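Local coordinates for CYTH domain-containing protein (Pyrococcus horikoshii, PDB 2EEN) that is of unknown function but probably acts on a triphosphate-bearing substrate inside an antiparallel beta tunnel, at residues Pro38-Asp41 and Asp46-Leu49; Arg52-Asn57 and Glu61-Tyr66; Gly68-Ile71 and Thr77-Glu80; Thr123-Glu128 and Phe133-Thr138; Lys152-Leu157 and Glu163-Arg168. All coordinates share one frame; numbering follows the deposited sequence.

Contact 1: residues Pro38-Asp41 and Asp46-Leu49; sequences PCRD and DEAL
Arg40 and Glu47 sit in extended backbone conformations just beyond the two ends of the short helix 42-45, and their main chains make no direct bond to each other. Asp46 leaves the helix with positive phi and starts the turn into strand 48-56. The contact is carried by one salt bridge. The guanidinium of Arg40 takes the carboxylate of Glu47 side-on, with one nitrogen to each oxygen. Arg40 NE donates to Glu47 OE1 at 2.8 Å, and Arg40 NH2 donates to Glu47 OE2, also at 2.8 Å. Both oxygens are met on their syn sides. The two planes are nearly parallel, 9° apart, but stepped, so both N-H bonds are bent and tilted. Arg40 CG lies between its backbone N and carbonyl carbon (chi1 59°), and the chain then runs extended to NE, crossing Glu47 at about a right angle. Each group has further partners. Arg40 NH2 also bonds Arg98 O of the second subunit. Glu47 OE2 also hydrogen-bonds Tyr66 OH, and Glu47 OE1 pairs with Thr45 OG1. A leucine in place of Arg40 would probably leave the Glu47 carboxylate without its positive mate and Arg98 O of the second subunit without this donor. Beside this pair, Cys39 forms a disulfide with Cys39 of the second subunit. Asp41 N-caps helix 42-45, whose Phe42 packs on Glu47 and Leu49, and Ala48 and Leu49 bond to the neighbouring strands 59-70 and 23-36.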
# COMPACT_ATOMS: atom_id res chain seq x y z
N PRO A 38 -12.41 -6.87 3.02
CA PRO A 38 -13.82 -6.51 2.83
C PRO A 38 -14.68 -7.58 2.17
O PRO A 38 -15.89 -7.62 2.39
CB PRO A 38 -13.73 -5.24 1.98
CG PRO A 38 -12.49 -5.48 1.16
CD PRO A 38 -11.53 -6.02 2.21
N CYS A 39 -14.06 -8.45 1.39
CA CYS A 39 -14.78 -9.47 0.64
C CYS A 39 -14.59 -10.92 1.06
O CYS A 39 -15.44 -11.76 0.79
CB CYS A 39 -14.41 -9.35 -0.84
SG CYS A 39 -14.15 -7.65 -1.45
N ARG A 40 -13.46 -11.22 1.69
CA ARG A 40 -13.21 -12.59 2.12
C ARG A 40 -12.74 -12.63 3.55
O ARG A 40 -12.25 -11.64 4.09
CB ARG A 40 -12.20 -13.26 1.19
CG ARG A 40 -10.85 -12.57 1.10
CD ARG A 40 -9.93 -13.36 0.16
NE ARG A 40 -8.55 -12.88 0.21
CZ ARG A 40 -8.00 -12.04 -0.67
NH1 ARG A 40 -8.71 -11.57 -1.70
NH2 ARG A 40 -6.74 -11.66 -0.52
N ASP A 41 -12.89 -13.79 4.17
CA ASP A 41 -12.50 -13.96 5.56
C ASP A 41 -11.06 -14.44 5.63
O ASP A 41 -10.79 -15.62 5.36
CB ASP A 41 -13.42 -14.99 6.22
CG ASP A 41 -13.26 -15.02 7.73
OD1 ASP A 41 -12.25 -14.48 8.23
OD2 ASP A 41 -14.15 -15.58 8.41
N ASP A 46 -6.28 -17.93 5.65
CA ASP A 46 -5.00 -17.86 6.33
C ASP A 46 -4.11 -16.74 5.80
O ASP A 46 -2.90 -16.90 5.64
CB ASP A 46 -4.27 -19.20 6.25
CG ASP A 46 -3.10 -19.30 7.21
OD1 ASP A 46 -3.14 -18.63 8.26
OD2 ASP A 46 -2.15 -20.06 6.92
N GLU A 47 -4.73 -15.60 5.53
CA GLU A 47 -4.00 -14.45 5.05
C GLU A 47 -4.02 -13.38 6.13
O GLU A 47 -4.75 -13.49 7.11
CB GLU A 47 -4.68 -13.89 3.81
CG GLU A 47 -4.63 -14.78 2.61
CD GLU A 47 -5.50 -14.24 1.51
OE1 GLU A 47 -6.73 -14.48 1.55
OE2 GLU A 47 -4.97 -13.55 0.62
N ALA A 48 -3.19 -12.35 5.97
CA ALA A 48 -3.16 -11.27 6.94
C ALA A 48 -2.69 -9.99 6.27
O ALA A 48 -1.94 -10.01 5.30
CB ALA A 48 -2.23 -11.62 8.11
N LEU A 49 -3.18 -8.86 6.78
CA LEU A 49 -2.77 -7.56 6.28
C LEU A 49 -2.59 -6.74 7.53
O LEU A 49 -3.49 -6.66 8.37
CB LEU A 49 -3.84 -6.94 5.38
CG LEU A 49 -3.38 -5.59 4.82
CD1 LEU A 49 -2.18 -5.79 3.86
CD2 LEU A 49 -4.53 -4.94 4.09

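Contact 2: residues Arg52-Asn57 and Glu61-Tyr66; sequences RIKRFN and EVFLTY
Lys54 N donates to Glu61 O at 2.6 Å in an almost straight bond (176°), and Ile53 CA sends a C-H contact to the same oxygen. Glu61 N answers to Lys54 O at 2.7 Å. One hydrogen-bonded pair further on, Arg52 and Phe63 exchange two more backbone bonds. Ile53 and Val62 form the non-hydrogen-bonded pair between them, and Ile53 CG1 lies 4.2 Å from Val62 CG2. These pairs build the antiparallel hairpin of strands 48-56 and 59-70, within a sheet whose strand order fits the CYTH beta tunnel. On the face carrying Lys54, Glu61 and Phe63, the Lys54 and Glu61 side chains run side by side. Lys54 is bent at chi3 (-61°), which carries NZ over to 3.7 Å from Phe63 CE1, an oblique approach. Lys54 NZ stays 4.3 Å from Glu61 OE1, too far for a salt bridge. The Glu61 carboxylate stands at the edge of the Phe56 ring, with OE1 3.3 Å from Phe56 CE2 and the two planes 88° apart. Arg26 makes a cation-pi contact with the Phe56 ring. Arg52 leads its guanidinium away from the hairpin to a salt bridge with Asp32 on strand 23-36.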
# COMPACT_ATOMS: atom_id res chain seq x y z
N ARG A 52 2.31 -1.99 10.76
CA ARG A 52 3.14 -2.05 11.94
C ARG A 52 3.89 -0.77 12.18
O ARG A 52 4.48 -0.21 11.26
CB ARG A 52 4.17 -3.17 11.82
CG ARG A 52 5.35 -3.00 12.77
CD ARG A 52 6.22 -4.24 12.76
NE ARG A 52 5.47 -5.39 13.23
CZ ARG A 52 5.91 -6.65 13.19
NH1 ARG A 52 7.10 -6.93 12.68
NH2 ARG A 52 5.14 -7.62 13.66
N ILE A 53 3.85 -0.30 13.42
CA ILE A 53 4.60 0.88 13.81
C ILE A 53 5.71 0.32 14.69
O ILE A 53 5.44 -0.32 15.70
CB ILE A 53 3.74 1.88 14.61
CG1 ILE A 53 2.58 2.38 13.74
CG2 ILE A 53 4.61 3.05 15.06
CD1 ILE A 53 1.63 3.32 14.46
N LYS A 54 6.95 0.56 14.27
CA LYS A 54 8.11 0.06 14.98
C LYS A 54 8.86 1.24 15.59
O LYS A 54 9.20 2.19 14.89
CB LYS A 54 9.01 -0.68 13.99
CG LYS A 54 10.21 -1.40 14.57
CD LYS A 54 11.02 -2.05 13.46
CE LYS A 54 10.20 -3.09 12.69
NZ LYS A 54 10.95 -3.64 11.52
N ARG A 55 9.09 1.19 16.90
CA ARG A 55 9.79 2.26 17.60
C ARG A 55 11.09 1.75 18.23
O ARG A 55 11.09 0.75 18.95
CB ARG A 55 8.89 2.84 18.69
CG ARG A 55 7.47 3.19 18.24
CD ARG A 55 6.66 3.75 19.40
NE ARG A 55 5.23 3.86 19.10
CZ ARG A 55 4.68 4.77 18.30
NH1 ARG A 55 5.44 5.68 17.71
NH2 ARG A 55 3.37 4.78 18.10
N PHE A 56 12.19 2.43 17.94
CA PHE A 56 13.49 2.06 18.49
C PHE A 56 14.43 3.26 18.41
O PHE A 56 14.34 4.06 17.48
CB PHE A 56 14.08 0.88 17.71
CG PHE A 56 14.25 1.15 16.24
CD1 PHE A 56 15.40 1.76 15.76
CD2 PHE A 56 13.24 0.82 15.35
CE1 PHE A 56 15.54 2.04 14.40
CE2 PHE A 56 13.37 1.10 13.99
CZ PHE A 56 14.52 1.71 13.52
N ASN A 57 15.31 3.39 19.39
CA ASN A 57 16.28 4.50 19.42
C ASN A 57 15.77 5.89 19.03
O ASN A 57 16.47 6.64 18.35
CB ASN A 57 17.46 4.15 18.53
CG ASN A 57 18.46 3.26 19.22
OD1 ASN A 57 18.17 2.11 19.53
ND2 ASN A 57 19.64 3.80 19.47
N GLU A 61 9.39 3.58 12.57
CA GLU A 61 9.29 3.06 11.21
C GLU A 61 7.91 2.44 11.10
O GLU A 61 7.39 1.90 12.07
CB GLU A 61 10.34 1.99 10.93
CG GLU A 61 11.78 2.48 10.96
CD GLU A 61 12.75 1.43 10.46
OE1 GLU A 61 12.61 0.25 10.85
OE2 GLU A 61 13.67 1.77 9.68
N VAL A 62 7.31 2.53 9.92
CA VAL A 62 5.98 1.99 9.72
C VAL A 62 5.98 1.12 8.49
O VAL A 62 6.56 1.48 7.48
CB VAL A 62 4.95 3.12 9.54
CG1 VAL A 62 3.56 2.53 9.39
CG2 VAL A 62 5.02 4.07 10.73
N PHE A 63 5.33 -0.04 8.58
CA PHE A 63 5.30 -0.95 7.45
C PHE A 63 3.90 -1.50 7.21
O PHE A 63 3.13 -1.67 8.15
CB PHE A 63 6.24 -2.14 7.69
CG PHE A 63 7.67 -1.75 7.96
CD1 PHE A 63 8.07 -1.38 9.24
CD2 PHE A 63 8.60 -1.74 6.93
CE1 PHE A 63 9.39 -1.00 9.49
CE2 PHE A 63 9.92 -1.35 7.17
CZ PHE A 63 10.31 -0.98 8.46
N LEU A 64 3.60 -1.74 5.94
CA LEU A 64 2.33 -2.33 5.54
C LEU A 64 2.76 -3.70 5.03
O LEU A 64 3.58 -3.80 4.12
CB LEU A 64 1.68 -1.53 4.41
CG LEU A 64 0.46 -2.18 3.75
CD1 LEU A 64 -0.64 -2.42 4.77
CD2 LEU A 64 -0.05 -1.27 2.64
N THR A 65 2.21 -4.75 5.63
CA THR A 65 2.61 -6.09 5.26
C THR A 65 1.44 -7.02 4.98
O THR A 65 0.47 -7.06 5.74
CB THR A 65 3.45 -6.72 6.38
OG1 THR A 65 4.56 -5.86 6.67
CG2 THR A 65 3.97 -8.09 5.97
N TYR A 66 1.56 -7.76 3.88
CA TYR A 66 0.57 -8.76 3.51
C TYR A 66 1.27 -10.08 3.75
O TYR A 66 2.45 -10.24 3.41
CB TYR A 66 0.21 -8.70 2.03
CG TYR A 66 -0.53 -9.95 1.55
CD1 TYR A 66 -1.89 -10.12 1.78
CD2 TYR A 66 0.16 -10.97 0.90
CE1 TYR A 66 -2.55 -11.27 1.38
CE2 TYR A 66 -0.49 -12.13 0.49
CZ TYR A 66 -1.85 -12.27 0.73
OH TYR A 66 -2.49 -13.41 0.32

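Contact 3: residues Gly68-Ile71 and Thr77-Glu80; sequences GPKI and TRLE
This is the loop end of the antiparallel hairpin of strands 59-70 and 78-85, the latter an outermost strand of the sheet within this chain, and side-chain and water bonds supplement loose pairing. Gly68 N donates to Leu79 O at 2.8 Å, nearly straight at the hydrogen. Ile71 N reaches Thr77 O at 3.2 Å. Between them a water bridges the strands, donating to Pro69 O at 2.7 Å and accepting from Leu79 N at 2.8 Å. Arg78 supplies the main side-chain bond. A chi1 of 61° tucks its CG over its own main chain, and bends at chi2 and chi3 turn the guanidinium back across the hairpin. Arg78 NE then meets Gly68 O head-on at 2.7 Å, with the oxygen in the guanidinium plane. Arg78 NH2 adds a weak bond to the same oxygen. Lys70 CG covers one face of the group, 3.8 Å from Arg78 NH1. A methionine in place of Arg78 is likely to leave Gly68 O without its side-chain donors and Asp46 with one salt-bridge partner fewer. Asp46 binds both Lys70 NZ and Arg78 NH2, so its carboxylate probably offsets the two neighbouring positive charges.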
# COMPACT_ATOMS: atom_id res chain seq x y z
N GLY A 68 0.82 -14.28 3.16
CA GLY A 68 0.07 -15.32 2.49
C GLY A 68 -0.14 -16.49 3.43
O GLY A 68 0.29 -16.45 4.58
N PRO A 69 -0.80 -17.55 2.95
CA PRO A 69 -1.07 -18.75 3.76
C PRO A 69 0.23 -19.44 4.16
O PRO A 69 1.24 -19.35 3.45
CB PRO A 69 -1.89 -19.62 2.81
CG PRO A 69 -2.50 -18.65 1.84
CD PRO A 69 -1.37 -17.68 1.61
N LYS A 70 0.20 -20.12 5.30
CA LYS A 70 1.37 -20.86 5.75
C LYS A 70 1.57 -21.97 4.72
O LYS A 70 0.61 -22.59 4.27
CB LYS A 70 1.14 -21.47 7.13
CG LYS A 70 1.12 -20.45 8.27
CD LYS A 70 0.95 -21.11 9.64
CE LYS A 70 -0.39 -21.81 9.77
NZ LYS A 70 -1.53 -20.87 9.58
N ILE A 71 2.82 -22.21 4.33
CA ILE A 71 3.10 -23.24 3.34
C ILE A 71 3.85 -24.42 3.95
O ILE A 71 4.13 -25.41 3.27
CB ILE A 71 3.92 -22.69 2.17
CG1 ILE A 71 5.25 -22.12 2.69
CG2 ILE A 71 3.13 -21.63 1.43
CD1 ILE A 71 6.19 -21.68 1.59
N THR A 77 6.26 -20.18 8.34
CA THR A 77 6.76 -19.61 7.09
C THR A 77 5.64 -19.35 6.09
O THR A 77 4.79 -20.20 5.84
CB THR A 77 7.75 -20.60 6.46
OG1 THR A 77 8.83 -20.84 7.37
CG2 THR A 77 8.30 -20.01 5.16
N ARG A 78 5.67 -18.16 5.51
CA ARG A 78 4.66 -17.78 4.54
C ARG A 78 5.21 -16.71 3.62
O ARG A 78 6.20 -16.05 3.93
CB ARG A 78 3.43 -17.25 5.26
CG ARG A 78 3.72 -16.02 6.09
CD ARG A 78 2.88 -16.02 7.35
NE ARG A 78 1.49 -16.31 7.04
CZ ARG A 78 0.59 -16.69 7.93
NH1 ARG A 78 0.92 -16.81 9.21
NH2 ARG A 78 -0.66 -16.95 7.55
N LEU A 79 4.55 -16.54 2.48
CA LEU A 79 4.95 -15.52 1.54
C LEU A 79 4.59 -14.19 2.17
O LEU A 79 3.58 -14.07 2.87
CB LEU A 79 4.21 -15.72 0.22
CG LEU A 79 4.23 -14.60 -0.83
CD1 LEU A 79 3.88 -15.19 -2.18
CD2 LEU A 79 3.24 -13.51 -0.45
N GLU A 80 5.42 -13.18 1.95
CA GLU A 80 5.15 -11.87 2.52
C GLU A 80 5.48 -10.79 1.52
O GLU A 80 6.43 -10.92 0.73
CB GLU A 80 5.99 -11.64 3.78
CG GLU A 80 5.65 -12.57 4.94
CD GLU A 80 6.54 -12.34 6.15
OE1 GLU A 80 6.49 -11.23 6.72
OE2 GLU A 80 7.29 -13.27 6.52
O HOH W 1 2.22 -17.69 1.52

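Contact 4: residues Thr123-Glu128 and Phe133-Thr138; sequences TLDEVE and FIEIET
The Phe133 ring receives Val127 CG2 obliquely, 4.2 Å from Phe133 CD1. Outside these strands, Tyr170 meets it edge-to-face, and the Tyr9 ring meets it with planes about 40° apart. The other flat groups are the carboxylates of Asp125 and Glu135, whose planes are 73° apart; their side chains cross at about a right angle. All belong to the antiparallel hairpin of strands 120-127 and 131-139, part of the CYTH beta tunnel. Thr123 with Glu135 and Asp125 with Phe133 are hydrogen-bonded pairs, each held by two backbone bonds. Thr123 N donates to Glu135 O at 2.8 Å, and Asp125 N to Phe133 O at 2.8 Å. Leu124 and Ile134 form the non-hydrogen-bonded pair between them and point to the other side of the sheet. Leu124 CD2 lies 3.9 Å from Ile134 CD1, with the two chains side by side, and helix 146-160 covers Ile134 through Leu157. On the Asp125 side the groups are charged. Asp125 OD2 comes within 3.3 Å of Glu135 OE2, two acceptors with no bond between them. Asp125 OD2 is held by a salt bridge from Arg111 NH2 and a hydrogen bond with Tyr170 OH. Arg111 and Lys76 make long, weak ion pairs with Glu135, and Glu5 lies nearby. Such a cluster of acids and bases is consistent with the inner wall of a tunnel that binds metal and phosphate in relatives. With chi1 at 61°, Thr123 OG1 is flanked by its own N and C and sits 3.3 Å from Glu135 CB, while it donates weakly to Asp125 OD1.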
# COMPACT_ATOMS: atom_id res chain seq x y z
N THR A 123 14.33 -13.12 18.41
CA THR A 123 13.70 -11.99 19.06
C THR A 123 13.02 -12.43 20.34
O THR A 123 12.42 -13.50 20.40
CB THR A 123 12.66 -11.31 18.15
OG1 THR A 123 11.63 -12.24 17.80
CG2 THR A 123 13.34 -10.82 16.88
N LEU A 124 13.16 -11.62 21.38
CA LEU A 124 12.52 -11.90 22.65
C LEU A 124 11.32 -10.97 22.64
O LEU A 124 11.48 -9.75 22.65
CB LEU A 124 13.44 -11.57 23.82
CG LEU A 124 14.80 -12.26 23.80
CD1 LEU A 124 15.52 -11.94 25.11
CD2 LEU A 124 14.63 -13.76 23.62
N ASP A 125 10.13 -11.56 22.59
CA ASP A 125 8.90 -10.77 22.53
C ASP A 125 8.10 -10.76 23.82
O ASP A 125 7.87 -11.80 24.42
CB ASP A 125 7.99 -11.31 21.43
CG ASP A 125 8.60 -11.24 20.05
OD1 ASP A 125 9.64 -10.56 19.87
OD2 ASP A 125 8.03 -11.87 19.14
N GLU A 126 7.68 -9.57 24.24
CA GLU A 126 6.83 -9.42 25.42
C GLU A 126 5.57 -8.85 24.79
O GLU A 126 5.50 -7.66 24.49
CB GLU A 126 7.42 -8.41 26.40
CG GLU A 126 6.59 -8.24 27.66
CD GLU A 126 6.59 -9.48 28.54
OE1 GLU A 126 7.67 -9.82 29.07
OE2 GLU A 126 5.52 -10.10 28.69
N VAL A 127 4.57 -9.70 24.59
CA VAL A 127 3.33 -9.31 23.93
C VAL A 127 2.23 -8.98 24.92
O VAL A 127 1.88 -9.79 25.77
CB VAL A 127 2.86 -10.44 23.01
CG1 VAL A 127 1.64 -10.02 22.21
CG2 VAL A 127 4.00 -10.85 22.08
N GLU A 128 1.69 -7.77 24.80
CA GLU A 128 0.61 -7.34 25.69
C GLU A 128 -0.58 -8.28 25.52
O GLU A 128 -1.00 -8.58 24.39
CB GLU A 128 0.20 -5.90 25.36
CG GLU A 128 1.30 -4.88 25.56
CD GLU A 128 0.78 -3.45 25.58
OE1 GLU A 128 -0.37 -3.23 25.17
OE2 GLU A 128 1.54 -2.55 26.00
N PHE A 133 7.39 -14.60 24.46
CA PHE A 133 7.61 -15.54 23.37
C PHE A 133 9.01 -15.30 22.83
O PHE A 133 9.64 -14.28 23.11
CB PHE A 133 6.64 -15.33 22.21
CG PHE A 133 5.22 -15.65 22.55
CD1 PHE A 133 4.47 -14.80 23.34
CD2 PHE A 133 4.63 -16.81 22.06
CE1 PHE A 133 3.15 -15.09 23.65
CE2 PHE A 133 3.29 -17.11 22.36
CZ PHE A 133 2.56 -16.25 23.16
N ILE A 134 9.48 -16.27 22.05
CA ILE A 134 10.78 -16.14 21.41
C ILE A 134 10.59 -16.57 19.97
O ILE A 134 9.96 -17.60 19.68
CB ILE A 134 11.85 -17.02 22.09
CG1 ILE A 134 13.19 -16.82 21.36
CG2 ILE A 134 11.43 -18.48 22.10
CD1 ILE A 134 14.38 -17.39 22.09
N GLU A 135 11.10 -15.76 19.06
CA GLU A 135 10.99 -16.08 17.65
C GLU A 135 12.38 -16.15 17.07
O GLU A 135 13.32 -15.58 17.62
CB GLU A 135 10.17 -15.01 16.91
CG GLU A 135 8.67 -15.10 17.16
CD GLU A 135 7.86 -14.16 16.28
OE1 GLU A 135 8.31 -13.85 15.16
OE2 GLU A 135 6.76 -13.75 16.70
N ILE A 136 12.50 -16.90 15.98
CA ILE A 136 13.76 -17.03 15.28
C ILE A 136 13.43 -17.06 13.80
O ILE A 136 12.41 -17.63 13.38
CB ILE A 136 14.54 -18.31 15.70
CG1 ILE A 136 15.94 -18.27 15.09
CG2 ILE A 136 13.77 -19.57 15.27
CD1 ILE A 136 16.91 -19.27 15.72
N GLU A 137 14.27 -16.42 12.99
CA GLU A 137 14.02 -16.36 11.56
C GLU A 137 15.29 -16.32 10.74
O GLU A 137 16.35 -15.90 11.21
CB GLU A 137 13.20 -15.12 11.22
CG GLU A 137 13.84 -13.84 11.75
CD GLU A 137 13.44 -12.61 10.95
OE1 GLU A 137 14.00 -12.41 9.85
OE2 GLU A 137 12.57 -11.85 11.42
N THR A 138 15.15 -16.76 9.49
CA THR A 138 16.25 -16.76 8.54
C THR A 138 15.62 -16.84 7.16
O THR A 138 14.53 -17.38 6.99
CB THR A 138 17.19 -17.96 8.74
OG1 THR A 138 18.34 -17.79 7.89
CG2 THR A 138 16.49 -19.26 8.38

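Contact 5: residues Lys152-Leu157 and Glu163-Arg168; sequences KLEKIL and EKFERR
Phe165 turns its ring toward helix 146-160 with CG anti to its carbonyl carbon (chi1 -73°), and Glu154 extends to meet it with CG anti to its backbone N (chi1 -167°). The contact joins that helix, which packs on the outside of the CYTH beta tunnel, to the chain leaving it. The 163-168 run lies along edge strand 3-9, where Lys164 bonds to Tyr9 and Glu166 to Lys7 through the backbone. The far end of the ring, Phe165 CZ, is its nearest atom to the helix, 3.6 Å from Glu154 CG, so it is the aliphatic part of the glutamate that touches. Leu157 lies one helical turn on and brings CD1 to 3.8 Å from Phe165 CE2. Both meet the ring obliquely. Leu157 also packs on Ile134 and Ile136 of strand 131-139, which ties the Phe165 contact to the hydrophobic layer between helix and sheet. Further along, the run is braced within itself. Arg168 holds the Glu166 carboxylate side-on, with Arg168 NH2 to Glu166 OE1 at 2.9 Å. Tyr9 OH is a second partner of Glu166 OE1. Glu166 OE2 accepts twice: from Arg168 NE at 2.6 Å, above the carboxylate plane, and through its anti lone pair from Arg168 N at 3.0 Å.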
# COMPACT_ATOMS: atom_id res chain seq x y z
N LYS A 152 17.06 -26.41 11.42
CA LYS A 152 18.18 -25.66 11.97
C LYS A 152 17.72 -24.68 13.04
O LYS A 152 18.29 -24.60 14.12
CB LYS A 152 18.88 -24.91 10.84
CG LYS A 152 19.99 -24.01 11.30
CD LYS A 152 20.48 -23.17 10.14
CE LYS A 152 21.62 -22.28 10.57
NZ LYS A 152 22.83 -23.07 10.93
N LEU A 153 16.66 -23.93 12.73
CA LEU A 153 16.15 -22.96 13.68
C LEU A 153 15.49 -23.60 14.89
O LEU A 153 15.61 -23.10 16.01
CB LEU A 153 15.18 -22.00 12.99
CG LEU A 153 15.81 -20.73 12.40
CD1 LEU A 153 17.06 -21.06 11.60
CD2 LEU A 153 14.78 -20.03 11.52
N GLU A 154 14.79 -24.71 14.68
CA GLU A 154 14.15 -25.39 15.79
C GLU A 154 15.23 -25.85 16.76
O GLU A 154 15.07 -25.76 17.97
CB GLU A 154 13.33 -26.59 15.31
CG GLU A 154 12.41 -27.13 16.39
CD GLU A 154 11.67 -28.38 15.96
OE1 GLU A 154 11.14 -28.41 14.83
OE2 GLU A 154 11.61 -29.33 16.77
N LYS A 155 16.34 -26.35 16.21
CA LYS A 155 17.44 -26.81 17.05
C LYS A 155 18.01 -25.68 17.91
O LYS A 155 18.26 -25.86 19.10
CB LYS A 155 18.56 -27.42 16.20
CG LYS A 155 19.76 -27.90 17.01
CD LYS A 155 20.73 -28.70 16.17
CE LYS A 155 21.74 -29.42 17.05
NZ LYS A 155 22.65 -30.30 16.26
N ILE A 156 18.20 -24.52 17.30
CA ILE A 156 18.73 -23.37 18.03
C ILE A 156 17.82 -23.00 19.20
O ILE A 156 18.30 -22.77 20.31
CB ILE A 156 18.90 -22.16 17.09
CG1 ILE A 156 20.01 -22.44 16.08
CG2 ILE A 156 19.22 -20.91 17.89
CD1 ILE A 156 20.08 -21.43 14.96
N LEU A 157 16.52 -22.94 18.95
CA LEU A 157 15.58 -22.60 20.02
C LEU A 157 15.52 -23.66 21.12
O LEU A 157 15.48 -23.33 22.30
CB LEU A 157 14.18 -22.36 19.45
CG LEU A 157 14.07 -21.06 18.66
CD1 LEU A 157 12.62 -20.82 18.27
CD2 LEU A 157 14.60 -19.91 19.50
N GLU A 163 10.50 -25.22 24.64
CA GLU A 163 9.85 -26.53 24.60
C GLU A 163 8.53 -26.54 23.83
O GLU A 163 8.23 -27.50 23.11
CB GLU A 163 9.59 -27.03 26.02
CG GLU A 163 10.83 -27.29 26.84
CD GLU A 163 10.50 -27.64 28.27
OE1 GLU A 163 9.64 -28.51 28.49
OE2 GLU A 163 11.11 -27.04 29.18
N LYS A 164 7.74 -25.49 23.99
CA LYS A 164 6.46 -25.41 23.31
C LYS A 164 6.47 -24.42 22.17
O LYS A 164 6.59 -23.21 22.37
CB LYS A 164 5.35 -25.09 24.31
CG LYS A 164 5.71 -24.05 25.36
CD LYS A 164 4.60 -23.96 26.41
CE LYS A 164 4.95 -22.97 27.51
NZ LYS A 164 3.90 -22.93 28.56
N PHE A 165 6.36 -24.95 20.96
CA PHE A 165 6.34 -24.14 19.75
C PHE A 165 4.92 -23.73 19.41
O PHE A 165 3.96 -24.38 19.82
CB PHE A 165 6.99 -24.92 18.61
CG PHE A 165 8.48 -25.03 18.74
CD1 PHE A 165 9.05 -26.07 19.47
CD2 PHE A 165 9.31 -24.06 18.20
CE1 PHE A 165 10.43 -26.14 19.65
CE2 PHE A 165 10.69 -24.12 18.38
CZ PHE A 165 11.25 -25.16 19.11
N GLU A 166 4.79 -22.65 18.65
CA GLU A 166 3.47 -22.13 18.29
C GLU A 166 3.44 -21.58 16.86
O GLU A 166 4.15 -20.65 16.49
CB GLU A 166 3.11 -21.01 19.28
CG GLU A 166 1.75 -20.38 18.97
CD GLU A 166 0.66 -21.39 19.24
OE1 GLU A 166 0.41 -21.70 20.38
OE2 GLU A 166 0.03 -21.84 18.28
N ARG A 167 2.59 -22.22 16.02
CA ARG A 167 2.45 -21.74 14.65
C ARG A 167 1.37 -20.66 14.54
O ARG A 167 1.21 -19.99 13.53
CB ARG A 167 2.03 -22.92 13.77
CG ARG A 167 3.18 -23.86 13.39
CD ARG A 167 2.73 -24.93 12.39
NE ARG A 167 2.28 -24.28 11.16
CZ ARG A 167 1.56 -25.00 10.27
NH1 ARG A 167 1.27 -26.27 10.49
NH2 ARG A 167 1.17 -24.42 9.13
N ARG A 168 0.55 -20.56 15.60
CA ARG A 168 -0.48 -19.53 15.60
C ARG A 168 0.15 -18.16 15.85
O ARG A 168 1.02 -17.99 16.69
CB ARG A 168 -1.49 -19.82 16.70
CG ARG A 168 -2.50 -20.92 16.34
CD ARG A 168 -3.40 -21.27 17.53
NE ARG A 168 -2.57 -21.61 18.68
CZ ARG A 168 -3.16 -21.90 19.87
NH1 ARG A 168 -4.48 -21.89 19.99
NH2 ARG A 168 -2.39 -22.23 20.91

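Contacts 1, 2 and 3 follow one another along strands 48-56, 59-70 and 78-85. Contact 1 joins contact 2 through a probable hydrogen bond, Glu47 OE2 to Tyr66 OH at 2.5 Å. A salt bridge, Asp46 OD2 to Lys70 NZ at 2.9 Å, links contact 1 to contact 3. Contacts 1, 2 and 3 all reach the second subunit; contacts 4 and 5 do not. Contact 4 lies in the same sheet, its centre about 15 Å from that of contact 2. Contact 5 backs it from outside, with Ile136 CG2 3.5 Å from Leu157 CD1. No ligand marks a site.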